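Alpha-galactosidase (Lactobacillus brevis, PDB 3MI6) probably hydrolyses terminal, non-reducing alpha-D-galactose residues from alpha-galactosides, as a glycoside hydrolase of family 36. Local coordinates at residues D[6-14]-D[20-28]; D[569-578]-D[597-606]. All coordinates share one frame; numbering follows the deposited sequence.

Interaction 1 of 2, residues D[6-14]-D[20-28]; sequences NEANLTFHL and SYIFQIMKN
Ile22 lays its CG1 methylene over the face of the His13 imidazole, close to the ring centre, in a CH-pi contact of 3.4 Å from CG1 to the ring centroid. They are a non-hydrogen-bonded pair of the beta hairpin made by strands 11-15 and 19-25, the two middle strands of a four-stranded antiparallel sheet. With CG of His13 set anti to the backbone N (chi1 -175°), the ring swings across the neighbouring strand, and its CE1 edge arrives beside Ser20, whose OG is bonded to the backbone N of Ile40. Were His13 an alanine, CG1 and CD1 of Ile22 would probably lose the ring that covers them and a gap would open next to Ser20. Thr11 and Gln24 continue this face, Thr11 OG1 being held by the backbone O of Pro44.

The opposite face carries Phe12, Leu14, Tyr21 and Phe23. CB of Phe12 stands over the Phe23 ring, offset toward its rim and 3.9 Å from the centroid. The two rings are nearly parallel (19°) but slid apart, with centroids separated by 5.3 Å, so they barely overlap. Phe23 CG sits between its backbone N and carbonyl carbon (chi1 63°), which turns the ring back over Phe12 CB. Leu14 CD1 approaches CE1 of Phe23, and Ile25 CG1 meets the edge of the Phe12 ring at CE2, 3.8 Å away. Tyr108 packs edge-to-face on Phe12, Tyr151 stacks on Phe23, and Leu134 adds to the same apolar layer.

Reciprocal backbone hydrogen bonds join Phe12 to Phe23 and Leu14 to Tyr21. Beyond them, Leu10 and Thr11 both face Asn6 in a G1 beta bulge, where Leu10 O accepts a hydrogen bond from Ile25 N at 3.0 Å.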
loop_
_atom_site.group_PDB
_atom_site.type_symbol
_atom_site.label_atom_id
_atom_site.label_comp_id
_atom_site.label_asym_id
_atom_site.label_seq_id
_atom_site.Cartn_x
_atom_site.Cartn_y
_atom_site.Cartn_z
ATOM N N ASN D 6 42.561 10.908 -12.854
ATOM C CA ASN D 6 42.912 12.088 -13.616
ATOM C C ASN D 6 43.671 12.982 -12.683
ATOM O O ASN D 6 43.080 13.660 -11.837
ATOM C CB ASN D 6 41.677 12.818 -14.135
ATOM C CG ASN D 6 42.026 13.928 -15.120
ATOM O OD1 ASN D 6 41.958 13.729 -16.333
ATOM N ND2 ASN D 6 42.405 15.104 -14.598
ATOM N N GLU D 7 44.988 12.972 -12.836
ATOM C CA GLU D 7 45.859 13.576 -11.847
ATOM C C GLU D 7 45.720 15.076 -11.880
ATOM O O GLU D 7 45.930 15.754 -10.873
ATOM C CB GLU D 7 47.305 13.110 -12.044
ATOM C CG GLU D 7 47.562 11.734 -11.429
ATOM C CD GLU D 7 48.907 11.143 -11.796
ATOM O OE1 GLU D 7 49.104 10.819 -12.991
ATOM O OE2 GLU D 7 49.753 10.980 -10.883
ATOM N N ALA D 8 45.318 15.579 -13.041
ATOM C CA ALA D 8 45.152 17.004 -13.259
ATOM C C ALA D 8 43.964 17.579 -12.486
ATOM O O ALA D 8 43.962 18.756 -12.133
ATOM C CB ALA D 8 45.000 17.275 -14.741
ATOM N N ASN D 9 42.955 16.748 -12.237
ATOM C CA ASN D 9 41.763 17.165 -11.490
ATOM C C ASN D 9 41.501 16.335 -10.245
ATOM O O ASN D 9 40.555 16.603 -9.498
ATOM C CB ASN D 9 40.521 17.117 -12.370
ATOM C CG ASN D 9 40.550 18.141 -13.451
ATOM O OD1 ASN D 9 40.111 19.272 -13.257
ATOM N ND2 ASN D 9 41.074 17.761 -14.608
ATOM N N LEU D 10 42.331 15.323 -10.033
ATOM C CA LEU D 10 42.188 14.465 -8.868
ATOM C C LEU D 10 40.779 13.860 -8.845
ATOM O O LEU D 10 40.092 13.822 -7.814
ATOM C CB LEU D 10 42.523 15.227 -7.577
ATOM C CG LEU D 10 43.950 15.791 -7.456
ATOM C CD1 LEU D 10 44.158 16.490 -6.122
ATOM C CD2 LEU D 10 44.972 14.702 -7.635
ATOM N N THR D 11 40.373 13.396 -10.023
ATOM C CA THR D 11 39.146 12.654 -10.202
ATOM C C THR D 11 39.444 11.159 -10.232
ATOM O O THR D 11 40.100 10.655 -11.143
ATOM C CB THR D 11 38.477 13.027 -11.506
ATOM O OG1 THR D 11 38.259 14.439 -11.533
ATOM C CG2 THR D 11 37.160 12.314 -11.627
ATOM N N PHE D 12 38.954 10.460 -9.218
ATOM C CA PHE D 12 39.111 9.028 -9.107
ATOM C C PHE D 12 37.817 8.374 -9.507
ATOM O O PHE D 12 36.747 8.727 -9.013
ATOM C CB PHE D 12 39.481 8.665 -7.678
ATOM C CG PHE D 12 40.696 9.380 -7.196
ATOM C CD1 PHE D 12 41.946 8.796 -7.307
ATOM C CD2 PHE D 12 40.599 10.662 -6.685
ATOM C CE1 PHE D 12 43.067 9.463 -6.890
ATOM C CE2 PHE D 12 41.718 11.333 -6.264
ATOM C CZ PHE D 12 42.956 10.732 -6.365
ATOM N N HIS D 13 37.941 7.408 -10.404
ATOM C CA HIS D 13 36.820 6.791 -11.044
ATOM C C HIS D 13 37.107 5.302 -11.118
ATOM O O HIS D 13 37.991 4.863 -11.831
ATOM C CB HIS D 13 36.683 7.403 -12.434
ATOM C CG HIS D 13 35.479 6.951 -13.199
ATOM N ND1 HIS D 13 35.016 5.650 -13.175
ATOM C CD2 HIS D 13 34.673 7.621 -14.057
ATOM C CE1 HIS D 13 33.965 5.545 -13.969
ATOM N NE2 HIS D 13 33.734 6.727 -14.514
ATOM N N LEU D 14 36.351 4.532 -10.346
ATOM C CA LEU D 14 36.429 3.080 -10.347
ATOM C C LEU D 14 35.421 2.421 -11.338
ATOM O O LEU D 14 34.222 2.738 -11.334
ATOM C CB LEU D 14 36.193 2.587 -8.919
ATOM C CG LEU D 14 37.324 2.768 -7.885
ATOM C CD1 LEU D 14 37.612 4.221 -7.572
ATOM C CD2 LEU D 14 37.015 1.993 -6.593
ATOM N N SER D 20 30.132 2.100 -12.029
ATOM C CA SER D 20 31.082 3.197 -11.903
ATOM C C SER D 20 30.912 3.890 -10.571
ATOM O O SER D 20 29.877 4.486 -10.305
ATOM C CB SER D 20 30.889 4.238 -13.015
ATOM O OG SER D 20 31.246 3.721 -14.287
ATOM N N TYR D 21 31.935 3.813 -9.737
ATOM C CA TYR D 21 32.010 4.582 -8.506
ATOM C C TYR D 21 32.989 5.718 -8.810
ATOM O O TYR D 21 34.125 5.470 -9.197
ATOM C CB TYR D 21 32.554 3.670 -7.407
ATOM C CG TYR D 21 32.457 4.175 -5.976
ATOM C CD1 TYR D 21 33.286 5.184 -5.513
ATOM C CD2 TYR D 21 31.573 3.591 -5.073
ATOM C CE1 TYR D 21 33.215 5.626 -4.212
ATOM C CE2 TYR D 21 31.499 4.015 -3.768
ATOM C CZ TYR D 21 32.324 5.032 -3.339
ATOM O OH TYR D 21 32.245 5.465 -2.036
ATOM N N ILE D 22 32.544 6.961 -8.674
ATOM C CA ILE D 22 33.371 8.104 -9.016
ATOM C C ILE D 22 33.395 9.124 -7.878
ATOM O O ILE D 22 32.335 9.525 -7.376
ATOM C CB ILE D 22 32.831 8.836 -10.256
ATOM C CG1 ILE D 22 32.573 7.865 -11.407
ATOM C CG2 ILE D 22 33.772 9.944 -10.688
ATOM C CD1 ILE D 22 31.739 8.495 -12.548
ATOM N N PHE D 23 34.594 9.556 -7.481
ATOM C CA PHE D 23 34.717 10.695 -6.572
ATOM C C PHE D 23 35.837 11.656 -6.958
ATOM O O PHE D 23 36.658 11.344 -7.816
ATOM C CB PHE D 23 34.854 10.252 -5.112
ATOM C CG PHE D 23 36.094 9.443 -4.814
ATOM C CD1 PHE D 23 36.147 8.093 -5.117
ATOM C CD2 PHE D 23 37.187 10.030 -4.186
ATOM C CE1 PHE D 23 37.265 7.344 -4.822
ATOM C CE2 PHE D 23 38.324 9.280 -3.888
ATOM C CZ PHE D 23 38.359 7.936 -4.206
ATOM N N GLN D 24 35.868 12.815 -6.303
ATOM C CA GLN D 24 36.786 13.889 -6.661
ATOM C C GLN D 24 37.309 14.641 -5.439
ATOM O O GLN D 24 36.553 14.943 -4.512
ATOM C CB GLN D 24 36.088 14.870 -7.601
ATOM C CG GLN D 24 36.994 15.940 -8.178
ATOM C CD GLN D 24 36.264 16.864 -9.155
ATOM O OE1 GLN D 24 35.078 17.175 -8.979
ATOM N NE2 GLN D 24 36.978 17.315 -10.187
ATOM N N ILE D 25 38.606 14.943 -5.438
ATOM C CA ILE D 25 39.169 15.816 -4.413
ATOM C C ILE D 25 38.705 17.235 -4.685
ATOM O O ILE D 25 38.711 17.701 -5.828
ATOM C CB ILE D 25 40.695 15.762 -4.373
ATOM C CG1 ILE D 25 41.160 14.343 -4.060
ATOM C CG2 ILE D 25 41.220 16.695 -3.313
ATOM C CD1 ILE D 25 40.607 13.803 -2.752
HETATM N N MSE D 26 38.302 17.926 -3.634
HETATM C CA MSE D 26 37.615 19.189 -3.815
HETATM C C MSE D 26 38.358 20.428 -3.314
HETATM O O MSE D 26 39.397 20.345 -2.645
HETATM C CB MSE D 26 36.248 19.108 -3.158
HETATM C CG MSE D 26 35.391 17.983 -3.710
HETATM SE SE MSE D 26 33.532 18.423 -3.403
HETATM C CE MSE D 26 33.527 18.569 -1.443
ATOM N N LYS D 27 37.801 21.580 -3.667
ATOM C CA LYS D 27 38.340 22.876 -3.290
ATOM C C LYS D 27 38.914 22.874 -1.868
ATOM O O LYS D 27 40.052 23.289 -1.653
ATOM C CB LYS D 27 37.243 23.931 -3.443
ATOM C CG LYS D 27 37.677 25.353 -3.216
ATOM C CD LYS D 27 36.474 26.304 -3.204
ATOM C CE LYS D 27 35.840 26.478 -4.594
ATOM N NZ LYS D 27 36.705 27.248 -5.542
ATOM N N ASN D 28 38.144 22.388 -0.899
ATOM C CA ASN D 28 38.579 22.452 0.494
ATOM C C ASN D 28 39.479 21.309 0.929
ATOM O O ASN D 28 39.851 21.235 2.094
ATOM C CB ASN D 28 37.393 22.518 1.439
ATOM C CG ASN D 28 36.677 21.193 1.558
ATOM O OD1 ASN D 28 36.870 20.285 0.741
ATOM N ND2 ASN D 28 35.834 21.076 2.579
#

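Interaction 2 of 2, residues D[569-578]-D[597-606]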
loop_
_atom_site.group_PDB
_atom_site.type_symbol
_atom_site.label_atom_id
_atom_site.label_comp_id
_atom_site.label_asym_id
_atom_site.label_seq_id
_atom_site.Cartn_x
_atom_site.Cartn_y
_atom_site.Cartn_z
ATOM N N GLN D 569 24.549 -20.870 -0.454
ATOM C CA GLN D 569 24.236 -22.082 0.298
ATOM C C GLN D 569 25.465 -22.844 0.790
ATOM O O GLN D 569 25.382 -23.600 1.751
ATOM C CB GLN D 569 23.346 -23.018 -0.523
ATOM C CG GLN D 569 24.014 -23.581 -1.736
ATOM C CD GLN D 569 23.942 -22.671 -2.934
ATOM O OE1 GLN D 569 23.795 -21.460 -2.800
ATOM N NE2 GLN D 569 24.039 -23.254 -4.127
ATOM N N ALA D 570 26.597 -22.661 0.123
ATOM C CA ALA D 570 27.835 -23.298 0.554
ATOM C C ALA D 570 28.130 -22.999 2.030
ATOM O O ALA D 570 28.710 -23.821 2.740
ATOM C CB ALA D 570 28.990 -22.840 -0.325
HETATM N N MSE D 571 27.697 -21.828 2.480
HETATM C CA MSE D 571 27.976 -21.349 3.823
HETATM C C MSE D 571 27.004 -21.857 4.907
HETATM O O MSE D 571 27.294 -21.752 6.105
HETATM C CB MSE D 571 27.997 -19.826 3.816
HETATM C CG MSE D 571 29.110 -19.215 2.967
HETATM SE SE MSE D 571 29.108 -17.258 3.082
HETATM C CE MSE D 571 30.524 -16.849 1.765
HETATM N N MSE D 572 25.874 -22.426 4.488
HETATM C CA MSE D 572 24.798 -22.791 5.409
HETATM C C MSE D 572 24.757 -24.269 5.784
HETATM O O MSE D 572 24.332 -25.104 4.989
HETATM C CB MSE D 572 23.444 -22.448 4.796
HETATM C CG MSE D 572 23.054 -20.990 4.802
HETATM SE SE MSE D 572 21.405 -20.750 3.717
HETATM C CE MSE D 572 22.169 -20.005 2.052
ATOM N N GLY D 573 25.159 -24.602 7.003
ATOM C CA GLY D 573 24.918 -25.947 7.485
ATOM C C GLY D 573 23.410 -26.161 7.582
ATOM O O GLY D 573 22.681 -25.225 7.870
ATOM N N ALA D 574 22.947 -27.381 7.335
ATOM C CA ALA D 574 21.540 -27.721 7.504
ATOM C C ALA D 574 21.391 -29.198 7.829
ATOM O O ALA D 574 21.795 -30.039 7.047
ATOM C CB ALA D 574 20.773 -27.393 6.249
ATOM N N HIS D 575 20.815 -29.528 8.978
ATOM C CA HIS D 575 20.647 -30.936 9.333
ATOM C C HIS D 575 19.179 -31.385 9.276
ATOM O O HIS D 575 18.284 -30.650 9.661
ATOM C CB HIS D 575 21.213 -31.227 10.727
ATOM C CG HIS D 575 22.639 -30.810 10.919
ATOM N ND1 HIS D 575 23.225 -30.722 12.168
ATOM C CD2 HIS D 575 23.604 -30.475 10.030
ATOM C CE1 HIS D 575 24.482 -30.338 12.041
ATOM N NE2 HIS D 575 24.740 -30.184 10.755
ATOM N N VAL D 576 18.938 -32.601 8.807
ATOM C CA VAL D 576 17.621 -33.209 8.924
ATOM C C VAL D 576 17.405 -33.632 10.367
ATOM O O VAL D 576 18.172 -34.434 10.892
ATOM C CB VAL D 576 17.504 -34.469 8.061
ATOM C CG1 VAL D 576 16.228 -35.233 8.408
ATOM C CG2 VAL D 576 17.573 -34.113 6.569
ATOM N N SER D 577 16.364 -33.102 11.011
ATOM C CA SER D 577 16.164 -33.367 12.436
ATOM C C SER D 577 14.938 -34.214 12.747
ATOM O O SER D 577 14.174 -34.576 11.865
ATOM C CB SER D 577 16.116 -32.069 13.234
ATOM O OG SER D 577 14.929 -31.366 12.951
ATOM N N ALA D 578 14.769 -34.546 14.018
ATOM C CA ALA D 578 13.671 -35.412 14.418
ATOM C C ALA D 578 12.363 -34.639 14.569
ATOM O O ALA D 578 12.347 -33.410 14.664
ATOM C CB ALA D 578 14.017 -36.152 15.710
ATOM N N ALA D 597 17.017 -29.347 3.401
ATOM C CA ALA D 597 18.418 -29.422 3.819
ATOM C C ALA D 597 19.409 -29.670 2.674
ATOM O O ALA D 597 20.602 -29.404 2.818
ATOM C CB ALA D 597 18.611 -30.446 4.948
ATOM N N PHE D 598 18.935 -30.171 1.540
ATOM C CA PHE D 598 19.834 -30.335 0.402
ATOM C C PHE D 598 20.415 -28.997 -0.029
ATOM O O PHE D 598 21.541 -28.946 -0.500
ATOM C CB PHE D 598 19.144 -30.947 -0.809
ATOM C CG PHE D 598 18.611 -32.318 -0.580
ATOM C CD1 PHE D 598 19.227 -33.177 0.302
ATOM C CD2 PHE D 598 17.488 -32.753 -1.267
ATOM C CE1 PHE D 598 18.730 -34.433 0.502
ATOM C CE2 PHE D 598 16.993 -34.016 -1.075
ATOM C CZ PHE D 598 17.608 -34.855 -0.193
ATOM N N PHE D 599 19.655 -27.915 0.111
ATOM C CA PHE D 599 20.118 -26.623 -0.394
ATOM C C PHE D 599 21.044 -25.910 0.598
ATOM O O PHE D 599 20.812 -24.777 1.044
ATOM C CB PHE D 599 18.939 -25.770 -0.857
ATOM C CG PHE D 599 18.223 -26.359 -2.034
ATOM C CD1 PHE D 599 17.325 -27.405 -1.861
ATOM C CD2 PHE D 599 18.475 -25.896 -3.322
ATOM C CE1 PHE D 599 16.665 -27.957 -2.936
ATOM C CE2 PHE D 599 17.823 -26.435 -4.405
ATOM C CZ PHE D 599 16.914 -27.470 -4.219
ATOM N N GLY D 600 22.116 -26.617 0.918
ATOM C CA GLY D 600 23.113 -26.154 1.845
ATOM C C GLY D 600 24.027 -27.335 2.048
ATOM O O GLY D 600 24.229 -28.150 1.149
ATOM N N ASP D 601 24.557 -27.445 3.251
ATOM C CA ASP D 601 25.470 -28.521 3.581
ATOM C C ASP D 601 24.765 -29.548 4.466
ATOM O O ASP D 601 24.673 -29.386 5.690
ATOM C CB ASP D 601 26.738 -27.941 4.221
ATOM C CG ASP D 601 27.379 -26.869 3.340
ATOM O OD1 ASP D 601 27.314 -27.014 2.099
ATOM O OD2 ASP D 601 27.919 -25.870 3.872
ATOM N N LEU D 602 24.281 -30.601 3.807
ATOM C CA LEU D 602 23.437 -31.631 4.414
ATOM C C LEU D 602 24.116 -32.342 5.575
ATOM O O LEU D 602 25.319 -32.594 5.549
ATOM C CB LEU D 602 22.979 -32.655 3.355
ATOM C CG LEU D 602 22.039 -33.758 3.842
ATOM C CD1 LEU D 602 20.740 -33.157 4.326
ATOM C CD2 LEU D 602 21.782 -34.801 2.757
ATOM N N GLY D 603 23.327 -32.653 6.594
ATOM C CA GLY D 603 23.820 -33.238 7.826
ATOM C C GLY D 603 22.642 -33.857 8.543
ATOM O O GLY D 603 21.501 -33.538 8.232
ATOM N N TYR D 604 22.906 -34.766 9.470
ATOM C CA TYR D 604 21.833 -35.434 10.194
ATOM C C TYR D 604 22.036 -35.282 11.674
ATOM O O TYR D 604 23.149 -35.406 12.161
ATOM C CB TYR D 604 21.715 -36.910 9.794
ATOM C CG TYR D 604 21.169 -37.061 8.412
ATOM C CD1 TYR D 604 19.824 -37.328 8.202
ATOM C CD2 TYR D 604 21.986 -36.878 7.309
ATOM C CE1 TYR D 604 19.300 -37.434 6.909
ATOM C CE2 TYR D 604 21.485 -36.978 6.022
ATOM C CZ TYR D 604 20.141 -37.258 5.828
ATOM O OH TYR D 604 19.652 -37.357 4.557
ATOM N N GLU D 605 20.956 -35.002 12.387
ATOM C CA GLU D 605 21.044 -34.698 13.808
ATOM C C GLU D 605 19.949 -35.441 14.552
ATOM O O GLU D 605 19.255 -34.867 15.394
ATOM C CB GLU D 605 20.931 -33.184 14.033
ATOM C CG GLU D 605 21.477 -32.718 15.383
ATOM C CD GLU D 605 21.714 -31.207 15.449
ATOM O OE1 GLU D 605 22.119 -30.602 14.428
ATOM O OE2 GLU D 605 21.506 -30.624 16.533
ATOM N N LEU D 606 19.782 -36.718 14.216
ATOM C CA LEU D 606 18.767 -37.542 14.856
ATOM C C LEU D 606 19.278 -38.926 15.227
ATOM O O LEU D 606 20.246 -39.417 14.652
ATOM C CB LEU D 606 17.494 -37.633 14.007
ATOM C CG LEU D 606 17.281 -38.503 12.770
ATOM C CD1 LEU D 606 15.964 -38.083 12.164
ATOM C CD2 LEU D 606 18.366 -38.337 11.765
HETATM O O HOH W 1 26.573 -29.709 8.321
#
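The last two strands of the (beta/alpha)8 barrel, 572-576 and 601-604, run parallel here as the ends of a beta-alpha-beta unit whose crossover includes helix 590-597. Asp601 N donates to Met572 O (2.9 Å), Ala574 N to Asp601 O, Val576 N to Gly603 O (2.8 Å) and Glu605 N to Val576 O.

His575 ND1 donates to Glu605 OE1. The carboxylate oxygen lies near the ring plane and uses its anti lone pair, while ring and carboxylate planes are turned 66° apart. At the other ring nitrogen a water joins His575 NE2 to Asp601 O, so the imidazole is held at both nitrogens. Gly603 CA lies 3.5 Å from His575 CD2.

On the other face Val576 lies alongside Tyr604, its CB 3.7 Å from Tyr604 CE1, and CG2 reaches Leu602 CD1. Ala574 CB meets Ala597 CB at the end of the crossover helix. Outward, helix 553-566 packs on Met572 and Ala574 and helix 613-628 on Tyr604; strands 544-546 and 333-335 flank the pair and carry the barrel round to closure.

Overall arrangement
Interaction 1 and interaction 2 lie on opposite sides of the chain's centre, 48 Å apart between centres and about 22 Å at their nearest atoms, so they do not touch. Interaction 1, the 6-14/20-28 hairpin, belongs to an all-beta part of the chain, 32 Å from the chain's centre and away from the predicted catalytic residues. Interaction 2, residues 569-578 with 597-606, is part of the barrel that bears the predicted nucleophile Asp479 and proton donor Asp549. The side chain of Glu605 lies about 6 Å from that of Asp549 and about 5 Å from that of Lys477, a predicted substrate-binding residue, placing its bond to His575 beside the probable galactose pocket.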